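Local structure of alpha-L-arabinofuranosidase B (Aspergillus kawachii, 6SXT) at residues F227-I241 and A246-P260. The protein releases terminal non-reducing alpha-L-arabinofuranosyl residues from arabinoxylan, arabinan and related plant polysaccharides by hydrolysis, retaining the anomeric configuration. Residues are numbered along the deposited sequence; the frame is centred on the assembly and turned at random. Where two conformers were deposited one is given.
With EDO (1,2-ethanediol), chain B; EDO (1,2-ethanediol), chain P.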
ATOM      1  N   PHE A 227      -4.528   3.154  12.113  1.00 15.46           N
ATOM      2  CA  PHE A 227      -5.286   1.997  11.621  1.00 14.35           C
ATOM      3  C   PHE A 227      -6.756   2.392  11.671  1.00 14.60           C
ATOM      4  O   PHE A 227      -7.299   2.701  12.772  1.00 15.22           O
ATOM      5  CB  PHE A 227      -5.037   0.752  12.464  1.00 15.05           C
ATOM      6  CG  PHE A 227      -3.605   0.318  12.431  1.00 14.69           C
ATOM      7  CD1 PHE A 227      -3.134  -0.492  11.414  1.00 14.53           C
ATOM      8  CD2 PHE A 227      -2.754   0.658  13.465  1.00 16.41           C
ATOM      9  CE1 PHE A 227      -1.795  -0.857  11.383  1.00 15.74           C
ATOM     10  CE2 PHE A 227      -1.432   0.249  13.465  1.00 15.60           C
ATOM     11  CZ  PHE A 227      -0.960  -0.494  12.416  1.00 15.63           C
ATOM     12  N   VAL A 228      -7.403   2.413  10.516  1.00 14.74           N
ATOM     13  CA  VAL A 228      -8.813   2.823  10.408  1.00 15.17           C
ATOM     14  C   VAL A 228      -9.651   1.639  10.000  1.00 14.89           C
ATOM     15  O   VAL A 228      -9.294   0.918   9.047  1.00 14.48           O
ATOM     16  CB  VAL A 228      -8.999   4.058   9.518  1.00 17.67           C
ATOM     17  CG1 VAL A 228      -8.523   3.861   8.124  1.00 19.44           C
ATOM     18  CG2 VAL A 228     -10.466   4.497   9.527  1.00 20.46           C
ATOM     19  N   THR A 229     -10.766   1.421  10.698  1.00 14.22           N
ATOM     20  CA  THR A 229     -11.810   0.502  10.221  1.00 14.98           C
ATOM     21  C   THR A 229     -12.799   1.307   9.410  1.00 14.99           C
ATOM     22  O   THR A 229     -13.428   2.200   9.981  1.00 15.71           O
ATOM     23  CB  THR A 229     -12.559  -0.208  11.331  1.00 15.85           C
ATOM     24  OG1 THR A 229     -11.594  -0.874  12.162  1.00 15.53           O
ATOM     25  CG2 THR A 229     -13.520  -1.217  10.772  1.00 16.12           C
ATOM     26  N   ALA A 230     -12.944   0.991   8.127  1.00 15.33           N
ATOM     27  CA  ALA A 230     -13.986   1.609   7.277  1.00 15.41           C
ATOM     28  C   ALA A 230     -15.042   0.560   7.047  1.00 15.88           C
ATOM     29  O   ALA A 230     -14.695  -0.497   6.469  1.00 15.91           O
ATOM     30  CB  ALA A 230     -13.366   2.073   5.985  1.00 16.56           C
ATOM     31  N   ALA A 231     -16.305   0.824   7.391  1.00 15.57           N
ATOM     32  CA  ALA A 231     -17.406  -0.130   7.189  1.00 16.13           C
ATOM     33  C   ALA A 231     -18.466   0.564   6.348  1.00 16.41           C
ATOM     34  O   ALA A 231     -18.981   1.639   6.757  1.00 17.11           O
ATOM     35  CB  ALA A 231     -17.990  -0.656   8.480  1.00 17.65           C
ATOM     36  N   VAL A 232     -18.813  -0.063   5.240  1.00 15.70           N
ATOM     37  CA  VAL A 232     -19.752   0.534   4.247  1.00 16.41           C
ATOM     38  C   VAL A 232     -20.822  -0.496   3.949  1.00 16.17           C
ATOM     39  O   VAL A 232     -20.540  -1.729   3.880  1.00 16.63           O
ATOM     40  CB  VAL A 232     -19.007   1.017   2.982  1.00 16.76           C
ATOM     41  CG1 VAL A 232     -19.947   1.166   1.780  1.00 18.86           C
ATOM     42  CG2 VAL A 232     -18.244   2.270   3.300  1.00 17.17           C
ATOM     43  N   LYS A 233     -22.063  -0.063   3.737  1.00 15.89           N
ATOM     44  CA  LYS A 233     -23.130  -1.002   3.377  1.00 16.49           C
ATOM     45  C   LYS A 233     -24.141  -0.259   2.516  1.00 16.90           C
ATOM     46  O   LYS A 233     -24.194   0.975   2.581  1.00 16.74           O
ATOM     47  CB  LYS A 233     -23.776  -1.623   4.614  1.00 16.96           C
ATOM     48  CG  LYS A 233     -24.265  -0.643   5.680  1.00 17.98           C
ATOM     49  CD  LYS A 233     -24.571  -1.338   6.969  1.00 17.80           C
ATOM     50  CE  LYS A 233     -24.932  -0.408   8.109  1.00 19.55           C
ATOM     51  NZ  LYS A 233     -25.002  -1.175   9.394  1.00 21.41           N
ATOM     52  N   GLY A 234     -24.789  -1.038   1.656  1.00 18.03           N
ATOM     53  CA  GLY A 234     -25.738  -0.481   0.689  1.00 19.01           C
ATOM     54  C   GLY A 234     -26.854  -1.451   0.446  1.00 20.69           C
ATOM     55  O   GLY A 234     -26.627  -2.645   0.303  1.00 20.17           O
ATOM     56  N   GLY A 235     -28.064  -0.929   0.343  1.00 20.40           N
ATOM     57  CA  GLY A 235     -29.232  -1.731  -0.027  1.00 21.65           C
ATOM     58  C   GLY A 235     -30.159  -0.866  -0.870  1.00 21.28           C
ATOM     59  O   GLY A 235     -29.717   0.077  -1.471  1.00 21.33           O
ATOM     60  N   ALA A 236     -31.447  -1.220  -0.848  1.00 23.16           N
ATOM     61  CA  ALA A 236     -32.477  -0.548  -1.677  1.00 23.22           C
ATOM     62  C   ALA A 236     -32.748   0.858  -1.134  1.00 20.87           C
ATOM     63  O   ALA A 236     -33.419   0.938  -0.109  1.00 25.65           O
ATOM     64  CB  ALA A 236     -33.705  -1.439  -1.656  1.00 25.39           C
ATOM     65  N   ASP A 237     -32.182   1.830  -1.795  1.00 23.63           N
ATOM     66  CA  ASP A 237     -32.236   3.272  -1.453  1.00 25.23           C
ATOM     67  C   ASP A 237     -31.811   3.456   0.000  1.00 27.36           C
ATOM     68  O   ASP A 237     -32.365   4.307   0.729  1.00 22.94           O
ATOM     69  CB  ASP A 237     -33.661   3.807  -1.627  1.00 28.28           C
ATOM     70  CG  ASP A 237     -33.697   5.302  -1.813  1.00 28.28           C
ATOM     71  OD1 ASP A 237     -32.674   5.894  -2.058  1.00 24.67           O
ATOM     72  OD2 ASP A 237     -34.829   5.824  -1.843  1.00 29.43           O
ATOM     73  N   LYS A 238     -30.787   2.719   0.429  1.00 25.41           N
ATOM     74  CA  LYS A 238     -30.171   3.034   1.742  1.00 22.28           C
ATOM     75  C   LYS A 238     -28.677   2.701   1.639  1.00 23.08           C
ATOM     76  O   LYS A 238     -28.312   1.733   0.932  1.00 23.08           O
ATOM     77  CB  LYS A 238     -30.767   2.300   2.950  1.00 27.07           C
ATOM     78  CG  LYS A 238     -30.818   0.785   2.909  1.00 28.02           C
ATOM     79  CD  LYS A 238     -31.598   0.170   4.093  1.00 30.87           C
ATOM     80  CE  LYS A 238     -31.488  -1.345   4.143  1.00 31.03           C
ATOM     81  NZ  LYS A 238     -32.371  -1.927   5.188  1.00 34.20           N
ATOM     82  N   TRP A 239     -27.842   3.452   2.349  1.00 21.24           N
ATOM     83  CA  TRP A 239     -26.401   3.094   2.437  1.00 21.91           C
ATOM     84  C   TRP A 239     -25.821   3.800   3.644  1.00 21.87           C
ATOM     85  O   TRP A 239     -26.472   4.704   4.234  1.00 21.08           O
ATOM     86  CB  TRP A 239     -25.657   3.468   1.164  1.00 19.81           C
ATOM     87  CG  TRP A 239     -25.640   4.924   0.881  1.00 19.71           C
ATOM     88  CD1 TRP A 239     -26.732   5.674   0.500  1.00 21.41           C
ATOM     89  CD2 TRP A 239     -24.541   5.824   0.962  1.00 19.70           C
ATOM     90  NE1 TRP A 239     -26.347   6.945   0.277  1.00 21.25           N
ATOM     91  CE2 TRP A 239     -25.003   7.100   0.608  1.00 20.91           C
ATOM     92  CE3 TRP A 239     -23.183   5.694   1.313  1.00 18.46           C
ATOM     93  CZ2 TRP A 239     -24.184   8.221   0.609  1.00 21.28           C
ATOM     94  CZ3 TRP A 239     -22.390   6.794   1.312  1.00 17.52           C
ATOM     95  CH2 TRP A 239     -22.864   8.055   0.979  1.00 23.74           C
ATOM     96  N   ALA A 240     -24.612   3.414   4.025  1.00 17.81           N
ATOM     97  CA  ALA A 240     -24.005   3.995   5.234  1.00 17.23           C
ATOM     98  C   ALA A 240     -22.483   3.962   5.164  1.00 16.75           C
ATOM     99  O   ALA A 240     -21.897   3.084   4.489  1.00 17.04           O
ATOM    100  CB  ALA A 240     -24.445   3.244   6.443  1.00 17.80           C
ATOM    101  N   ILE A 241     -21.877   4.914   5.850  1.00 16.10           N
ATOM    102  CA  ILE A 241     -20.424   4.987   6.112  1.00 16.43           C
ATOM    103  C   ILE A 241     -20.280   4.950   7.613  1.00 16.19           C
ATOM    104  O   ILE A 241     -20.818   5.829   8.276  1.00 16.23           O
ATOM    105  CB  ILE A 241     -19.777   6.270   5.592  1.00 17.02           C
ATOM    106  CG1 ILE A 241     -19.940   6.412   4.072  1.00 17.74           C
ATOM    107  CG2 ILE A 241     -18.336   6.378   6.053  1.00 19.14           C
ATOM    108  CD1 ILE A 241     -19.556   7.761   3.562  1.00 18.76           C
ATOM    109  N   ALA A 246      -9.188   1.302  14.351  1.00 15.51           N
ATOM    110  CA  ALA A 246      -9.115  -0.160  14.378  1.00 15.41           C
ATOM    111  C   ALA A 246      -8.346  -0.642  15.621  1.00 17.07           C
ATOM    112  O   ALA A 246      -8.477  -1.850  15.954  1.00 17.30           O
ATOM    113  CB  ALA A 246      -8.448  -0.653  13.124  1.00 16.48           C
ATOM    114  N   ALA A 247      -7.584   0.242  16.273  1.00 16.28           N
ATOM    115  CA  ALA A 247      -6.832  -0.125  17.497  1.00 16.71           C
ATOM    116  C   ALA A 247      -7.630   0.146  18.764  1.00 19.33           C
ATOM    117  O   ALA A 247      -7.245  -0.342  19.817  1.00 19.25           O
ATOM    118  CB  ALA A 247      -5.529   0.605  17.510  1.00 18.00           C
ATOM    119  N   SER A 248      -8.749   0.853  18.722  1.00 17.73           N
ATOM    120  CA  SER A 248      -9.419   1.251  19.990  1.00 18.85           C
ATOM    121  C   SER A 248     -10.870   1.680  19.756  1.00 18.78           C
ATOM    122  O   SER A 248     -11.054   2.567  18.896  1.00 20.42           O
ATOM    123  CB  SER A 248      -8.660   2.372  20.627  1.00 22.28           C
ATOM    124  OG  SER A 248      -9.187   2.551  21.949  1.00 25.86           O
ATOM    125  N   GLY A 249     -11.797   1.192  20.579  1.00 20.03           N
ATOM    126  CA  GLY A 249     -13.127   1.817  20.636  1.00 19.48           C
ATOM    127  C   GLY A 249     -14.043   1.338  19.542  1.00 18.74           C
ATOM    128  O   GLY A 249     -13.865   0.236  18.968  1.00 19.16           O
ATOM    129  N   SER A 250     -15.076   2.142  19.248  1.00 17.93           N
ATOM    130  CA  SER A 250     -16.238   1.671  18.475  1.00 18.10           C
ATOM    131  C   SER A 250     -16.316   2.406  17.131  1.00 16.67           C
ATOM    132  O   SER A 250     -15.627   3.395  16.934  1.00 18.06           O
ATOM    133  CB  SER A 250     -17.524   1.798  19.326  1.00 25.10           C
ATOM    134  OG  SER A 250     -17.565   3.072  19.891  1.00 33.93           O
ATOM    135  N   LEU A 251     -17.177   1.854  16.274  1.00 17.20           N
ATOM    136  CA  LEU A 251     -17.605   2.510  15.019  1.00 18.08           C
ATOM    137  C   LEU A 251     -18.529   3.676  15.352  1.00 19.51           C
ATOM    138  O   LEU A 251     -19.404   3.537  16.236  1.00 21.97           O
ATOM    139  CB  LEU A 251     -18.350   1.526  14.141  1.00 17.75           C
ATOM    140  CG  LEU A 251     -17.474   0.462  13.485  1.00 17.39           C
ATOM    141  CD1 LEU A 251     -18.306  -0.736  13.022  1.00 20.03           C
ATOM    142  CD2 LEU A 251     -16.670   0.998  12.336  1.00 18.75           C
ATOM    143  N   SER A 252     -18.358   4.759  14.626  1.00 16.17           N
ATOM    144  CA  SER A 252     -19.320   5.883  14.594  1.00 16.62           C
ATOM    145  C   SER A 252     -19.905   5.933  13.193  1.00 17.87           C
ATOM    146  O   SER A 252     -19.229   5.532  12.206  1.00 16.88           O
ATOM    147  CB  SER A 252     -18.688   7.149  14.938  1.00 19.89           C
ATOM    148  OG  SER A 252     -18.254   7.119  16.289  1.00 22.47           O
ATOM    149  N   THR A 253     -21.148   6.385  13.075  1.00 16.09           N
ATOM    150  CA  THR A 253     -21.821   6.452  11.781  1.00 15.96           C
ATOM    151  C   THR A 253     -21.681   7.865  11.227  1.00 19.14           C
ATOM    152  O   THR A 253     -22.100   8.825  11.901  1.00 20.32           O
ATOM    153  CB  THR A 253     -23.267   5.980  11.898  1.00 16.84           C
ATOM    154  OG1 THR A 253     -23.248   4.629  12.347  1.00 17.85           O
ATOM    155  CG2 THR A 253     -23.980   6.126  10.577  1.00 17.77           C
ATOM    156  N   TYR A 254     -21.085   8.004  10.059  1.00 17.23           N
ATOM    157  CA  TYR A 254     -20.926   9.355   9.482  0.50 16.71           C
ATOM    158  C   TYR A 254     -21.895   9.598   8.336  1.00 17.19           C
ATOM    159  O   TYR A 254     -22.149  10.794   8.039  1.00 17.51           O
ATOM    160  CB  TYR A 254     -19.459   9.606   9.175  0.50 16.88           C
ATOM    161  CG  TYR A 254     -18.634   9.505  10.421  0.50 16.55           C
ATOM    162  CD1 TYR A 254     -18.805  10.424  11.438  0.50 18.54           C
ATOM    163  CD2 TYR A 254     -17.687   8.505  10.582  0.50 17.71           C
ATOM    164  CE1 TYR A 254     -18.058  10.357  12.597  0.50 20.66           C
ATOM    165  CE2 TYR A 254     -16.947   8.420  11.754  0.50 18.00           C
ATOM    166  CZ  TYR A 254     -17.126   9.354  12.754  0.50 19.28           C
ATOM    167  OH  TYR A 254     -16.413   9.358  13.923  0.50 20.25           O
ATOM    168  N   TYR A 255     -22.492   8.583   7.781  1.00 17.05           N
ATOM    169  CA  TYR A 255     -23.669   8.718   6.900  1.00 17.03           C
ATOM    170  C   TYR A 255     -24.509   7.492   7.081  1.00 18.35           C
ATOM    171  O   TYR A 255     -24.014   6.354   7.136  1.00 16.70           O
ATOM    172  CB  TYR A 255     -23.330   8.893   5.399  1.00 16.91           C
ATOM    173  CG  TYR A 255     -24.589   9.100   4.600  1.00 16.86           C
ATOM    174  CD1 TYR A 255     -25.256  10.300   4.782  1.00 21.22           C
ATOM    175  CD2 TYR A 255     -25.212   8.054   3.949  1.00 19.42           C
ATOM    176  CE1 TYR A 255     -26.507  10.466   4.217  1.00 22.42           C
ATOM    177  CE2 TYR A 255     -26.476   8.197   3.371  1.00 20.91           C
ATOM    178  CZ  TYR A 255     -27.122   9.419   3.521  1.00 24.28           C
ATOM    179  OH  TYR A 255     -28.397   9.567   3.005  1.00 24.66           O
ATOM    180  N   SER A 256     -25.828   7.672   7.036  1.00 17.55           N
ATOM    181  CA  SER A 256     -26.786   6.552   6.959  1.00 18.48           C
ATOM    182  C   SER A 256     -28.102   7.071   6.412  1.00 20.50           C
ATOM    183  O   SER A 256     -28.614   8.040   6.940  1.00 20.23           O
ATOM    184  CB  SER A 256     -27.053   5.919   8.287  1.00 18.76           C
ATOM    185  OG  SER A 256     -28.038   4.901   8.144  1.00 22.38           O
ATOM    186  N   GLY A 257     -28.559   6.484   5.321  1.00 22.52           N
ATOM    187  CA  GLY A 257     -29.840   6.922   4.789  1.00 23.97           C
ATOM    188  C   GLY A 257     -29.896   6.786   3.310  1.00 26.97           C
ATOM    189  O   GLY A 257     -29.214   5.937   2.744  1.00 21.72           O
ATOM    190  N   ALA A 258     -30.782   7.570   2.701  1.00 26.24           N
ATOM    191  CA  ALA A 258     -31.137   7.384   1.289  1.00 25.04           C
ATOM    192  C   ALA A 258     -29.963   7.537   0.335  1.00 22.99           C
ATOM    193  O   ALA A 258     -28.959   8.269   0.548  1.00 22.82           O
ATOM    194  CB  ALA A 258     -32.240   8.374   0.964  1.00 26.41           C
ATOM    195  N   ARG A 259     -30.083   6.905  -0.851  1.00 22.42           N
ATOM    196  CA  ARG A 259     -29.135   7.178  -1.921  1.00 20.88           C
ATOM    197  C   ARG A 259     -29.103   8.648  -2.293  1.00 26.72           C
ATOM    198  O   ARG A 259     -30.129   9.327  -2.082  1.00 24.34           O
ATOM    199  CB  ARG A 259     -29.397   6.432  -3.241  1.00 23.60           C
ATOM    200  CG  ARG A 259     -29.312   4.914  -3.132  1.00 23.73           C
ATOM    201  CD  ARG A 259     -27.885   4.384  -3.241  1.00 22.08           C
ATOM    202  NE  ARG A 259     -27.909   2.979  -2.851  1.00 22.01           N
ATOM    203  CZ  ARG A 259     -26.800   2.259  -2.575  1.00 20.02           C
ATOM    204  NH1 ARG A 259     -25.603   2.781  -2.697  1.00 19.76           N
ATOM    205  NH2 ARG A 259     -26.971   1.034  -2.201  1.00 20.48           N
ATOM    206  N   PRO A 260     -27.956   9.163  -2.771  1.00 23.93           N
ATOM    207  CA  PRO A 260     -27.829  10.545  -3.193  1.00 25.74           C
ATOM    208  C   PRO A 260     -28.908  10.788  -4.265  1.00 30.20           C
ATOM    209  O   PRO A 260     -29.056   9.936  -5.124  1.00 27.09           O
ATOM    210  CB  PRO A 260     -26.442  10.671  -3.778  1.00 26.77           C
ATOM    211  CG  PRO A 260     -25.636   9.546  -3.097  1.00 23.54           C
ATOM    212  CD  PRO A 260     -26.646   8.461  -2.942  1.00 24.67           C
TER
HETATM  213  C1  EDO B 528     -32.348  -3.666   1.442  1.00 39.54           C
HETATM  214  O1  EDO B 528     -32.130  -3.646   0.116  1.00 40.49           O
HETATM  215  C2  EDO B 528     -32.486  -5.028   1.911  1.00 44.71           C
HETATM  216  O2  EDO B 528     -31.736  -5.153   3.109  1.00 48.09           O
HETATM  217  C1  EDO P 516     -23.400  14.556   7.022  1.00 38.45           C
HETATM  218  O1  EDO P 516     -23.205  15.929   6.647  1.00 37.53           O
HETATM  219  C2  EDO P 516     -23.445  13.447   5.996  1.00 38.47           C
HETATM  220  O2  EDO P 516     -22.349  12.422   5.875  1.00 25.28           O
HETATM  221  O   HOH W   1     -30.363   1.830  -4.161  1.00 23.46           O
HETATM  222  O   HOH W   2     -32.663   8.499  -2.750  1.00 31.05           O
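Trp239 and Tyr255 meet on one face of an antiparallel beta hairpin, strands 238-245 and 250-257, in the concanavalin-like catalytic domain. Tyr255 CD2 lies over the centre of the Trp239 ring system, while CE2 comes within 3.3 Å of Trp239 CE2; the planes of the tyrosine ring and the indole six-membered ring are inclined at 31°. Trp239 CG sits between its backbone N and carbonyl carbon (chi1 63°), which directs the indole across residues 255-260 and lets NE1 make a weak, bent hydrogen bond to Ala258 O. That carbonyl also accepts a bond from Tyr255 OH, on a lone pair, so both aromatic side chains converge on one acceptor. The backbones of the same strands pair through Trp239 N to Gly257 O and Gly257 N to Trp239 O. Farther along, a classic beta bulge sets Tyr254 and Tyr255 against Ile241, whose O accepts from Tyr254 N at 2.8 Å and Tyr255 N at 3.3 Å.

The guanidinium of Arg259 lies with one face over Trp239 CB, offset toward the rim, its plane within 13° of the indole. At the type II turn from Gly235 to Lys238, Asp237 OD1 accepts a hydrogen bond from Arg259 N on its anti side, 3.0 Å away and well out of the carboxylate plane, and one water links Asp237 N to Arg259 NE. Arg259 NH1 forms a salt bridge with Glu180, and Val202 and Met204 touch the Trp239 side chain, joining the hairpin to the neighbourhood of the substrate-binding Asp203. Arg259 NH2 reaches Gly235 O at 3.0 Å, with the oxygen in the guanidinium plane and the donor on a carbonyl lone pair.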